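6-phosphogluconate dehydrogenase (Pseudomonas syringae, PDB 5U5G) probably reduces (2-oxopropyl)phosphonate with an NADP cofactor, as a late step in the biosynthesis of fosfomycin. Local coordinates at residues A[6-11]-A[53-58]; A[75-78]-A[83-86]; A[102-107]-A[118-123]. All coordinates share one frame; numbering follows the deposited sequence.

Contact 1: residues A[6-11]-A[53-58]. With NAP (NADP nicotinamide-adenine-dinucleotide phosphate), chain E.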
loop_
_atom_site.group_PDB
_atom_site.type_symbol
_atom_site.label_atom_id
_atom_site.label_comp_id
_atom_site.label_asym_id
_atom_site.label_seq_id
_atom_site.Cartn_x
_atom_site.Cartn_y
_atom_site.Cartn_z
ATOM N N GLY A 6 -20.420 4.604 27.735
ATOM C CA GLY A 6 -21.405 3.872 26.970
ATOM C C GLY A 6 -20.895 3.516 25.585
ATOM O O GLY A 6 -19.948 4.120 25.082
ATOM N N PHE A 7 -21.540 2.526 24.961
ATOM C CA PHE A 7 -21.140 2.087 23.625
ATOM C C PHE A 7 -22.353 1.556 22.876
ATOM O O PHE A 7 -23.018 0.634 23.353
ATOM C CB PHE A 7 -20.044 1.019 23.705
ATOM C CG PHE A 7 -19.179 0.952 22.484
ATOM C CD1 PHE A 7 -19.671 0.423 21.295
ATOM C CD2 PHE A 7 -17.869 1.410 22.522
ATOM C CE1 PHE A 7 -18.885 0.363 20.177
ATOM C CE2 PHE A 7 -17.069 1.346 21.408
ATOM C CZ PHE A 7 -17.572 0.829 20.226
ATOM N N ILE A 8 -22.630 2.133 21.705
ATOM C CA ILE A 8 -23.756 1.752 20.855
ATOM C C ILE A 8 -23.205 1.192 19.551
ATOM O O ILE A 8 -22.436 1.865 18.860
ATOM C CB ILE A 8 -24.671 2.954 20.553
ATOM C CG1 ILE A 8 -25.227 3.571 21.826
ATOM C CG2 ILE A 8 -25.767 2.565 19.577
ATOM C CD1 ILE A 8 -25.583 5.076 21.670
ATOM N N GLY A 9 -23.619 -0.019 19.196
ATOM C CA GLY A 9 -23.182 -0.598 17.945
ATOM C C GLY A 9 -22.180 -1.696 18.202
ATOM O O GLY A 9 -20.986 -1.445 18.376
ATOM N N LEU A 10 -22.668 -2.926 18.261
ATOM C CA LEU A 10 -21.813 -4.042 18.604
ATOM C C LEU A 10 -21.625 -4.903 17.370
ATOM O O LEU A 10 -21.836 -6.118 17.404
ATOM C CB LEU A 10 -22.415 -4.829 19.769
ATOM C CG LEU A 10 -22.617 -3.985 21.041
ATOM C CD1 LEU A 10 -23.285 -4.787 22.165
ATOM C CD2 LEU A 10 -21.310 -3.354 21.540
ATOM N N GLY A 11 -21.268 -4.271 16.264
ATOM C CA GLY A 11 -20.864 -4.994 15.081
ATOM C C GLY A 11 -19.434 -5.459 15.232
ATOM O O GLY A 11 -18.875 -5.505 16.331
ATOM N N VAL A 53 -32.103 5.561 26.671
ATOM C CA VAL A 53 -32.419 6.180 27.954
ATOM C C VAL A 53 -31.574 5.564 29.059
ATOM O O VAL A 53 -30.912 6.270 29.831
ATOM C CB VAL A 53 -33.922 6.045 28.260
ATOM C CG1 VAL A 53 -34.213 6.459 29.703
ATOM C CG2 VAL A 53 -34.738 6.867 27.280
ATOM N N ALA A 54 -31.596 4.231 29.158
ATOM C CA ALA A 54 -30.823 3.555 30.190
ATOM C C ALA A 54 -29.339 3.836 30.030
ATOM O O ALA A 54 -28.618 4.008 31.020
ATOM C CB ALA A 54 -31.087 2.048 30.147
ATOM N N LEU A 55 -28.857 3.869 28.788
ATOM C CA LEU A 55 -27.434 4.083 28.582
ATOM C C LEU A 55 -27.029 5.482 29.028
ATOM O O LEU A 55 -26.061 5.644 29.779
ATOM C CB LEU A 55 -27.079 3.843 27.116
ATOM C CG LEU A 55 -25.606 3.772 26.736
ATOM C CD1 LEU A 55 -24.929 2.588 27.396
ATOM C CD2 LEU A 55 -25.523 3.642 25.239
ATOM N N THR A 56 -27.776 6.504 28.598
ATOM C CA THR A 56 -27.426 7.879 28.944
ATOM C C THR A 56 -27.581 8.166 30.435
ATOM O O THR A 56 -26.928 9.082 30.949
ATOM C CB THR A 56 -28.280 8.869 28.137
ATOM O OG1 THR A 56 -29.671 8.554 28.294
ATOM C CG2 THR A 56 -27.907 8.836 26.640
ATOM N N ARG A 57 -28.430 7.416 31.146
ATOM C CA ARG A 57 -28.501 7.595 32.595
ATOM C C ARG A 57 -27.170 7.255 33.235
ATOM O O ARG A 57 -26.709 7.953 34.147
ATOM C CB ARG A 57 -29.609 6.722 33.192
ATOM C CG ARG A 57 -29.800 6.899 34.708
ATOM C CD ARG A 57 -30.803 5.878 35.264
ATOM N NE ARG A 57 -30.905 5.902 36.726
ATOM C CZ ARG A 57 -31.464 4.936 37.456
ATOM N NH1 ARG A 57 -31.965 3.853 36.872
ATOM N NH2 ARG A 57 -31.512 5.046 38.779
ATOM N N ALA A 58 -26.526 6.191 32.749
ATOM C CA ALA A 58 -25.304 5.698 33.369
ATOM C C ALA A 58 -24.059 6.434 32.892
ATOM O O ALA A 58 -23.077 6.527 33.639
ATOM C CB ALA A 58 -25.142 4.202 33.082
HETATM P PA NAP E . -21.229 -4.374 11.072
HETATM O O1A NAP E . -22.072 -4.586 9.869
HETATM O O2A NAP E . -20.325 -5.466 11.589
HETATM O O5B NAP E . -22.175 -3.857 12.335
HETATM C C5B NAP E . -22.958 -2.788 11.862
HETATM C C4B NAP E . -23.575 -2.113 13.106
HETATM O O4B NAP E . -24.506 -1.096 12.737
HETATM C C3B NAP E . -24.308 -3.195 13.978
HETATM O O3B NAP E . -24.202 -2.841 15.323
HETATM C C2B NAP E . -25.767 -2.976 13.532
HETATM O O2B NAP E . -26.699 -3.285 14.448
HETATM C C1B NAP E . -25.726 -1.403 13.387
HETATM N N9A NAP E . -26.850 -0.984 12.572
HETATM C C8A NAP E . -26.984 -0.988 11.169
HETATM N N7A NAP E . -28.204 -0.552 10.751
HETATM C C5A NAP E . -28.879 -0.269 11.948
HETATM C C6A NAP E . -30.174 0.209 12.213
HETATM N N6A NAP E . -31.042 0.500 11.189
HETATM N N1A NAP E . -30.611 0.399 13.484
HETATM C C2A NAP E . -29.713 0.098 14.473
HETATM N N3A NAP E . -28.455 -0.355 14.380
HETATM C C4A NAP E . -28.051 -0.535 13.085
HETATM O O3 NAP E . -20.358 -3.093 10.525
HETATM P PN NAP E . -18.892 -2.960 11.154
HETATM O O1N NAP E . -18.874 -3.043 12.629
HETATM O O2N NAP E . -17.809 -3.543 10.274
HETATM O O5D NAP E . -18.570 -1.269 10.868
HETATM C C5D NAP E . -19.193 -0.471 11.772
HETATM C C4D NAP E . -18.671 0.935 11.539
HETATM O O4D NAP E . -17.229 0.957 11.700
HETATM C C3D NAP E . -18.966 1.360 10.040
HETATM O O3D NAP E . -19.281 2.723 10.018
HETATM C C2D NAP E . -17.649 1.095 9.343
HETATM O O2D NAP E . -17.413 1.947 8.252
HETATM C C1D NAP E . -16.657 1.455 10.496
HETATM N N1N NAP E . -15.377 0.799 10.318
HETATM C C2N NAP E . -15.267 -0.611 10.192
HETATM C C3N NAP E . -14.012 -1.175 10.108
HETATM C C7N NAP E . -13.857 -2.629 10.010
HETATM O O7N NAP E . -12.755 -3.179 9.976
HETATM N N7N NAP E . -14.979 -3.439 10.006
HETATM C C4N NAP E . -12.758 -0.344 10.181
HETATM C C5N NAP E . -12.997 1.095 10.291
HETATM C C6N NAP E . -14.227 1.605 10.337
HETATM P P2B NAP E . -27.209 -5.061 14.474
HETATM O O1X NAP E . -25.999 -5.629 15.147
HETATM O O2X NAP E . -28.500 -5.014 15.296
HETATM O O3X NAP E . -27.352 -5.298 12.990
#

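Contact 2: residues A[75-78]-A[83-86]. With NAP (NADP nicotinamide-adenine-dinucleotide phosphate), chain E.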
loop_
_atom_site.group_PDB
_atom_site.type_symbol
_atom_site.label_atom_id
_atom_site.label_comp_id
_atom_site.label_asym_id
_atom_site.label_seq_id
_atom_site.Cartn_x
_atom_site.Cartn_y
_atom_site.Cartn_z
ATOM N N PHE A 75 -30.668 6.265 15.792
ATOM C CA PHE A 75 -30.043 6.438 17.105
ATOM C C PHE A 75 -29.991 7.902 17.520
ATOM O O PHE A 75 -30.191 8.219 18.699
ATOM C CB PHE A 75 -28.642 5.812 17.132
ATOM C CG PHE A 75 -28.660 4.325 17.379
ATOM C CD1 PHE A 75 -29.466 3.789 18.378
ATOM C CD2 PHE A 75 -27.914 3.466 16.596
ATOM C CE1 PHE A 75 -29.507 2.414 18.599
ATOM C CE2 PHE A 75 -27.942 2.085 16.807
ATOM C CZ PHE A 75 -28.741 1.563 17.813
ATOM N N TYR A 76 -29.728 8.811 16.580
ATOM C CA TYR A 76 -29.625 10.220 16.951
ATOM C C TYR A 76 -30.972 10.943 16.973
ATOM O O TYR A 76 -31.191 11.793 17.844
ATOM C CB TYR A 76 -28.670 10.960 16.009
ATOM C CG TYR A 76 -27.214 10.596 16.202
ATOM C CD1 TYR A 76 -26.477 11.126 17.246
ATOM C CD2 TYR A 76 -26.588 9.703 15.344
ATOM C CE1 TYR A 76 -25.135 10.785 17.418
ATOM C CE2 TYR A 76 -25.263 9.362 15.502
ATOM C CZ TYR A 76 -24.538 9.900 16.540
ATOM O OH TYR A 76 -23.219 9.536 16.687
ATOM N N HIS A 77 -31.892 10.643 16.049
ATOM C CA HIS A 77 -33.038 11.525 15.869
ATOM C C HIS A 77 -34.386 10.943 16.258
ATOM O O HIS A 77 -35.376 11.678 16.210
ATOM C CB HIS A 77 -33.110 12.019 14.417
ATOM C CG HIS A 77 -31.928 12.839 14.017
ATOM N ND1 HIS A 77 -31.784 14.159 14.382
ATOM C CD2 HIS A 77 -30.818 12.520 13.311
ATOM C CE1 HIS A 77 -30.641 14.623 13.908
ATOM N NE2 HIS A 77 -30.036 13.649 13.253
ATOM N N ALA A 78 -34.474 9.672 16.627
ATOM C CA ALA A 78 -35.749 9.150 17.095
ATOM C C ALA A 78 -36.300 10.062 18.181
ATOM O O ALA A 78 -35.570 10.410 19.131
ATOM C CB ALA A 78 -35.594 7.728 17.628
ATOM N N LEU A 83 -30.677 9.749 20.883
ATOM C CA LEU A 83 -29.562 10.362 21.604
ATOM C C LEU A 83 -29.805 11.846 21.861
ATOM O O LEU A 83 -29.664 12.318 22.995
ATOM C CB LEU A 83 -28.254 10.155 20.833
ATOM C CG LEU A 83 -27.554 8.803 21.021
ATOM C CD1 LEU A 83 -26.343 8.665 20.113
ATOM C CD2 LEU A 83 -27.143 8.624 22.462
ATOM N N LEU A 84 -30.169 12.602 20.817
ATOM C CA LEU A 84 -30.334 14.046 20.985
ATOM C C LEU A 84 -31.387 14.368 22.037
ATOM O O LEU A 84 -31.277 15.381 22.734
ATOM C CB LEU A 84 -30.685 14.707 19.645
ATOM C CG LEU A 84 -29.554 14.732 18.607
ATOM C CD1 LEU A 84 -30.097 14.904 17.205
ATOM C CD2 LEU A 84 -28.523 15.820 18.896
ATOM N N ALA A 85 -32.390 13.505 22.193
ATOM C CA ALA A 85 -33.419 13.716 23.203
ATOM C C ALA A 85 -32.946 13.384 24.616
ATOM O O ALA A 85 -33.525 13.892 25.581
ATOM C CB ALA A 85 -34.659 12.886 22.856
ATOM N N CYS A 86 -31.910 12.558 24.767
ATOM C CA CYS A 86 -31.491 12.068 26.076
ATOM C C CYS A 86 -30.198 12.682 26.589
ATOM O O CYS A 86 -29.836 12.444 27.748
ATOM C CB CYS A 86 -31.319 10.541 26.046
ATOM S SG CYS A 86 -32.778 9.631 25.562
HETATM P PA NAP E . -21.229 -4.374 11.072
HETATM O O1A NAP E . -22.072 -4.586 9.869
HETATM O O2A NAP E . -20.325 -5.466 11.589
HETATM O O5B NAP E . -22.175 -3.857 12.335
HETATM C C5B NAP E . -22.958 -2.788 11.862
HETATM C C4B NAP E . -23.575 -2.113 13.106
HETATM O O4B NAP E . -24.506 -1.096 12.737
HETATM C C3B NAP E . -24.308 -3.195 13.978
HETATM O O3B NAP E . -24.202 -2.841 15.323
HETATM C C2B NAP E . -25.767 -2.976 13.532
HETATM O O2B NAP E . -26.699 -3.285 14.448
HETATM C C1B NAP E . -25.726 -1.403 13.387
HETATM N N9A NAP E . -26.850 -0.984 12.572
HETATM C C8A NAP E . -26.984 -0.988 11.169
HETATM N N7A NAP E . -28.204 -0.552 10.751
HETATM C C5A NAP E . -28.879 -0.269 11.948
HETATM C C6A NAP E . -30.174 0.209 12.213
HETATM N N6A NAP E . -31.042 0.500 11.189
HETATM N N1A NAP E . -30.611 0.399 13.484
HETATM C C2A NAP E . -29.713 0.098 14.473
HETATM N N3A NAP E . -28.455 -0.355 14.380
HETATM C C4A NAP E . -28.051 -0.535 13.085
HETATM O O3 NAP E . -20.358 -3.093 10.525
HETATM P PN NAP E . -18.892 -2.960 11.154
HETATM O O1N NAP E . -18.874 -3.043 12.629
HETATM O O2N NAP E . -17.809 -3.543 10.274
HETATM O O5D NAP E . -18.570 -1.269 10.868
HETATM C C5D NAP E . -19.193 -0.471 11.772
HETATM C C4D NAP E . -18.671 0.935 11.539
HETATM O O4D NAP E . -17.229 0.957 11.700
HETATM C C3D NAP E . -18.966 1.360 10.040
HETATM O O3D NAP E . -19.281 2.723 10.018
HETATM C C2D NAP E . -17.649 1.095 9.343
HETATM O O2D NAP E . -17.413 1.947 8.252
HETATM C C1D NAP E . -16.657 1.455 10.496
HETATM N N1N NAP E . -15.377 0.799 10.318
HETATM C C2N NAP E . -15.267 -0.611 10.192
HETATM C C3N NAP E . -14.012 -1.175 10.108
HETATM C C7N NAP E . -13.857 -2.629 10.010
HETATM O O7N NAP E . -12.755 -3.179 9.976
HETATM N N7N NAP E . -14.979 -3.439 10.006
HETATM C C4N NAP E . -12.758 -0.344 10.181
HETATM C C5N NAP E . -12.997 1.095 10.291
HETATM C C6N NAP E . -14.227 1.605 10.337
HETATM P P2B NAP E . -27.209 -5.061 14.474
HETATM O O1X NAP E . -25.999 -5.629 15.147
HETATM O O2X NAP E . -28.500 -5.014 15.296
HETATM O O3X NAP E . -27.352 -5.298 12.990
HETATM O O HOH W 1 -33.464 12.164 19.421
#

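Contact 3: residues A[102-107]-A[118-123]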
loop_
_atom_site.group_PDB
_atom_site.type_symbol
_atom_site.label_atom_id
_atom_site.label_comp_id
_atom_site.label_asym_id
_atom_site.label_seq_id
_atom_site.Cartn_x
_atom_site.Cartn_y
_atom_site.Cartn_z
ATOM N N GLU A 102 -21.359 15.809 5.491
ATOM C CA GLU A 102 -22.470 16.708 5.799
ATOM C C GLU A 102 -23.346 16.169 6.937
ATOM O O GLU A 102 -23.861 16.958 7.740
ATOM C CB GLU A 102 -23.310 16.986 4.533
ATOM C CG GLU A 102 -23.997 15.762 3.900
ATOM C CD GLU A 102 -23.147 15.060 2.817
ATOM O OE1 GLU A 102 -21.910 15.311 2.747
ATOM O OE2 GLU A 102 -23.731 14.260 2.035
ATOM N N THR A 103 -23.514 14.845 7.043
ATOM C CA THR A 103 -24.199 14.291 8.215
ATOM C C THR A 103 -23.433 14.624 9.492
ATOM O O THR A 103 -24.023 15.052 10.496
ATOM C CB THR A 103 -24.371 12.774 8.087
ATOM O OG1 THR A 103 -24.957 12.458 6.820
ATOM C CG2 THR A 103 -25.269 12.214 9.223
ATOM N N ALA A 104 -22.109 14.428 9.471
ATOM C CA ALA A 104 -21.294 14.761 10.637
ATOM C C ALA A 104 -21.392 16.246 10.974
ATOM O O ALA A 104 -21.501 16.617 12.148
ATOM C CB ALA A 104 -19.841 14.371 10.391
ATOM N N GLU A 105 -21.341 17.110 9.961
ATOM C CA GLU A 105 -21.480 18.544 10.199
ATOM C C GLU A 105 -22.815 18.864 10.860
ATOM O O GLU A 105 -22.871 19.635 11.826
ATOM C CB GLU A 105 -21.332 19.304 8.887
ATOM C CG GLU A 105 -19.885 19.415 8.438
ATOM C CD GLU A 105 -19.742 19.804 6.979
ATOM O OE1 GLU A 105 -20.778 19.965 6.301
ATOM O OE2 GLU A 105 -18.587 19.928 6.511
ATOM N N GLY A 106 -23.904 18.267 10.361
ATOM C CA GLY A 106 -25.209 18.509 10.960
ATOM C C GLY A 106 -25.281 18.040 12.400
ATOM O O GLY A 106 -25.921 18.676 13.241
ATOM N N LEU A 107 -24.620 16.922 12.708
ATOM C CA LEU A 107 -24.623 16.416 14.078
ATOM C C LEU A 107 -23.785 17.303 14.996
ATOM O O LEU A 107 -24.181 17.558 16.137
ATOM C CB LEU A 107 -24.120 14.974 14.104
ATOM C CG LEU A 107 -25.093 13.945 13.527
ATOM C CD1 LEU A 107 -24.433 12.587 13.393
ATOM C CD2 LEU A 107 -26.373 13.853 14.385
ATOM N N TYR A 118 -20.457 16.701 19.972
ATOM C CA TYR A 118 -20.187 15.614 19.039
ATOM C C TYR A 118 -18.688 15.576 18.757
ATOM O O TYR A 118 -18.092 16.608 18.432
ATOM C CB TYR A 118 -20.981 15.830 17.746
ATOM C CG TYR A 118 -20.948 14.687 16.739
ATOM C CD1 TYR A 118 -21.636 13.500 16.983
ATOM C CD2 TYR A 118 -20.273 14.821 15.523
ATOM C CE1 TYR A 118 -21.634 12.463 16.056
ATOM C CE2 TYR A 118 -20.258 13.791 14.589
ATOM C CZ TYR A 118 -20.939 12.613 14.865
ATOM O OH TYR A 118 -20.929 11.591 13.942
ATOM N N ILE A 119 -18.074 14.405 18.917
ATOM C CA ILE A 119 -16.699 14.171 18.481
ATOM C C ILE A 119 -16.753 13.204 17.305
ATOM O O ILE A 119 -17.182 12.050 17.448
ATOM C CB ILE A 119 -15.809 13.636 19.609
ATOM C CG1 ILE A 119 -15.645 14.687 20.720
ATOM C CG2 ILE A 119 -14.435 13.241 19.068
ATOM C CD1 ILE A 119 -14.966 15.982 20.272
ATOM N N GLU A 120 -16.348 13.695 16.140
ATOM C CA GLU A 120 -16.333 12.947 14.890
ATOM C C GLU A 120 -15.007 12.192 14.820
ATOM O O GLU A 120 -13.952 12.807 14.665
ATOM C CB GLU A 120 -16.522 13.938 13.739
ATOM C CG GLU A 120 -16.244 13.481 12.324
ATOM C CD GLU A 120 -16.234 14.662 11.336
ATOM O OE1 GLU A 120 -16.765 15.749 11.669
ATOM O OE2 GLU A 120 -15.676 14.511 10.235
ATOM N N CYS A 121 -15.043 10.860 14.973
ATOM C CA CYS A 121 -13.823 10.076 15.210
ATOM C C CYS A 121 -13.792 8.794 14.375
ATOM O O CYS A 121 -13.764 7.680 14.918
ATOM C CB CYS A 121 -13.697 9.759 16.704
ATOM S SG CYS A 121 -12.085 9.114 17.236
ATOM N N PRO A 122 -13.769 8.902 13.041
ATOM C CA PRO A 122 -13.596 7.690 12.227
ATOM C C PRO A 122 -12.232 7.072 12.504
ATOM O O PRO A 122 -11.294 7.756 12.923
ATOM C CB PRO A 122 -13.717 8.196 10.782
ATOM C CG PRO A 122 -13.380 9.679 10.852
ATOM C CD PRO A 122 -13.897 10.121 12.208
ATOM N N VAL A 123 -12.135 5.753 12.309
ATOM C CA VAL A 123 -10.937 5.007 12.679
ATOM C C VAL A 123 -10.492 4.112 11.530
ATOM O O VAL A 123 -11.244 3.835 10.596
ATOM C CB VAL A 123 -11.156 4.163 13.950
ATOM C CG1 VAL A 123 -11.443 5.064 15.154
ATOM C CG2 VAL A 123 -12.286 3.158 13.728
#

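Contact 1: residues A[6-11]-A[53-58]
Phe7 meets Leu55 through its backbone, Phe7 N lying 4.1 Å from Leu55 CD2, while its ring is directed away from helix segment 53-58. At the edge of that ring, in its plane, sits Gly9 O, and the ring's apolar surroundings include Ile17, Cys18 and Leu21 of helix 12-23. The contact itself is therefore made by aliphatic groups; on the helix side it comes from Leu55 alone. With its CG anti to the backbone N (chi1 -169°), Leu55 sends both methyls at the strand. Leu55 CD1 sits 3.8 Å from Gly6 CA, where no side chain stands between helix and strand, and Gly6 CA and Leu55 CA are 6.2 Å apart. Leu55 CD2 presses on Ile8 CG1 at 3.4 Å, tighter than ordinary van der Waals contact, and also reaches Ile8 CD1 at 3.8 Å. The Ile8 chain crosses that of Leu55 at a slant; its CG1 branch lies beside its own backbone N. No hydrogen bond joins the two segments. Beyond Ile8 the chain leaves the sheet for the cofactor: Leu10 N is 3.3 Å from O3B of the NADP, and Gly11 CA is 3.2 Å from O5B. Gly9 and Gly11, with Gly14, fit the GxGxxG pattern of a Rossmann dinucleotide-binding turn, and Gly11 is the N-cap position of helix 12-23. Leu10 N is also hydrogen-bonded to Asn32 OD1, which itself binds the NADP. Locally, helix 53-58 runs nearly antiparallel to strand 6-8, at 153°, with axes 8.9 Å apart. Strand 6-8 is hydrogen-bonded to strand 61-64, which follows this helix, and through Phe7 to His31 of strand 28-31. Leu55 also touches His29, and Ile8 extends to Leu83 of helix 83-86.

Contact 2: residues A[75-78]-A[83-86]
Phe75 O and Tyr76 O, two carbonyls at the C-terminal end of helix 69-77, receive the backbone amides of Leu83 and Leu84 at the start of the short, loosely formed helix that follows. Leu83 N donates to Phe75 O at 2.7 Å, approaching nearly along the C=O axis (160°). The second bond is longer and meets its acceptor differently: Leu84 N reaches Tyr76 O at 3.2 Å in the carbonyl plane, on a lone pair, with an angle of 140°. Tyr76 O accepts a second hydrogen bond, from a water 2.8 Å away. The same water donates to Ala78 O at 2.8 Å and accepts from Ala85 N at 3.3 Å, stitching the turn after the helix to the following segment. Further into the second segment, Cys86 N bonds back to Leu83 O. Tyr76 OH finds its partner in Asp95 OD2. Around these bonds the leucines pack on rings: Leu83 CD1 touches Tyr76 CE1 at 3.6 Å, its chain running at a slant to the tyrosine, whereas Leu84 and His77 lie alongside, pointing the same way, with Leu84 CD1 3.4 Å from His77 CE1. Phe75 turns from the leucines toward the cofactor, and Phe75 CE2 lies 3.5 Å from adenine N3A of the NADP. Leu83 fits among Ile8 of strand 5-8 and Leu62 and Val64 of strand 61-64. The turn from helix 69-77 into helix 83-86 thus touches helix 52-58 through Leu83, on Ile52, and helix 101-113 through Tyr76, His77 and Leu84.

Contact 3: residues A[102-107]-A[118-123]
Tyr118 holds CG anti to its backbone N (chi1 -172°), and Glu120, two residues on along the strand, adopts the same first torsion; both side chains are thereby carried out to helix segment 102-107. Leu107 CB points to the strand from the backbone, and Leu107 CG, beside its own N and anti to the carbonyl carbon, lets CD1 follow the tyrosine ring. Leu107 CB stands 3.8 Å from the centroid of the Tyr118 ring and only 2° off the ring normal, a CH-pi contact over the centre of one face. Leu107 CD1 extends along the same ring to 3.7 Å from Tyr118 OH. Ala104, one turn earlier, meets the ring obliquely, with Ala104 O 3.9 Å from Tyr118 CE2. Ala104 CB rests 3.6 Å from Glu120 OE1, so a methyl lies against a buried carboxylate. The polar needs of that group are met by other residues: OE1 is hydrogen-bonded to Gly167 N and His108 NE2, OE2 to Gln170 N. The partners near the start of helix 168-196 would be expected to stabilise negative charge on it. Tyr118 OH is hydrogen-bonded to Asp95 OD2, and its ring meets His108 edge-to-face. Axes of the helix and strand 118-120 are 9.1 Å apart and run at 157°, the nearly antiparallel return of a crossover. Strand 92-95, helix 101-113 and strand 117-124 form one beta-alpha-beta unit, the two strands being parallel neighbours, as in the Rossmann-type NAD-binding domain of this family; strand 117-124 carries on to Val123, which belongs to the NADP pocket.

How the contacts relate
The three contacts follow in series along the chain, all within the NAD-binding domain; contacts 1 and 3 each set a helix on a strand of the same mixed sheet, and contact 2 joins two helices between them. Contacts 1 and 2 have centres about 12 Å apart and touch through Ile8 with Phe75 and Leu83, and through Val53 and Thr56 with Cys86. Contact 2 lies about 15 Å, centre to centre, from contact 3, which it meets where Tyr76 packs on Leu107 and Tyr118; Tyr76 OH and Tyr118 OH are both hydrogen-bonded to Asp95 OD2. Contacts 1 and 3, centres about 18 Å apart, do not touch. Contacts 1 and 2 both reach the NADP directly.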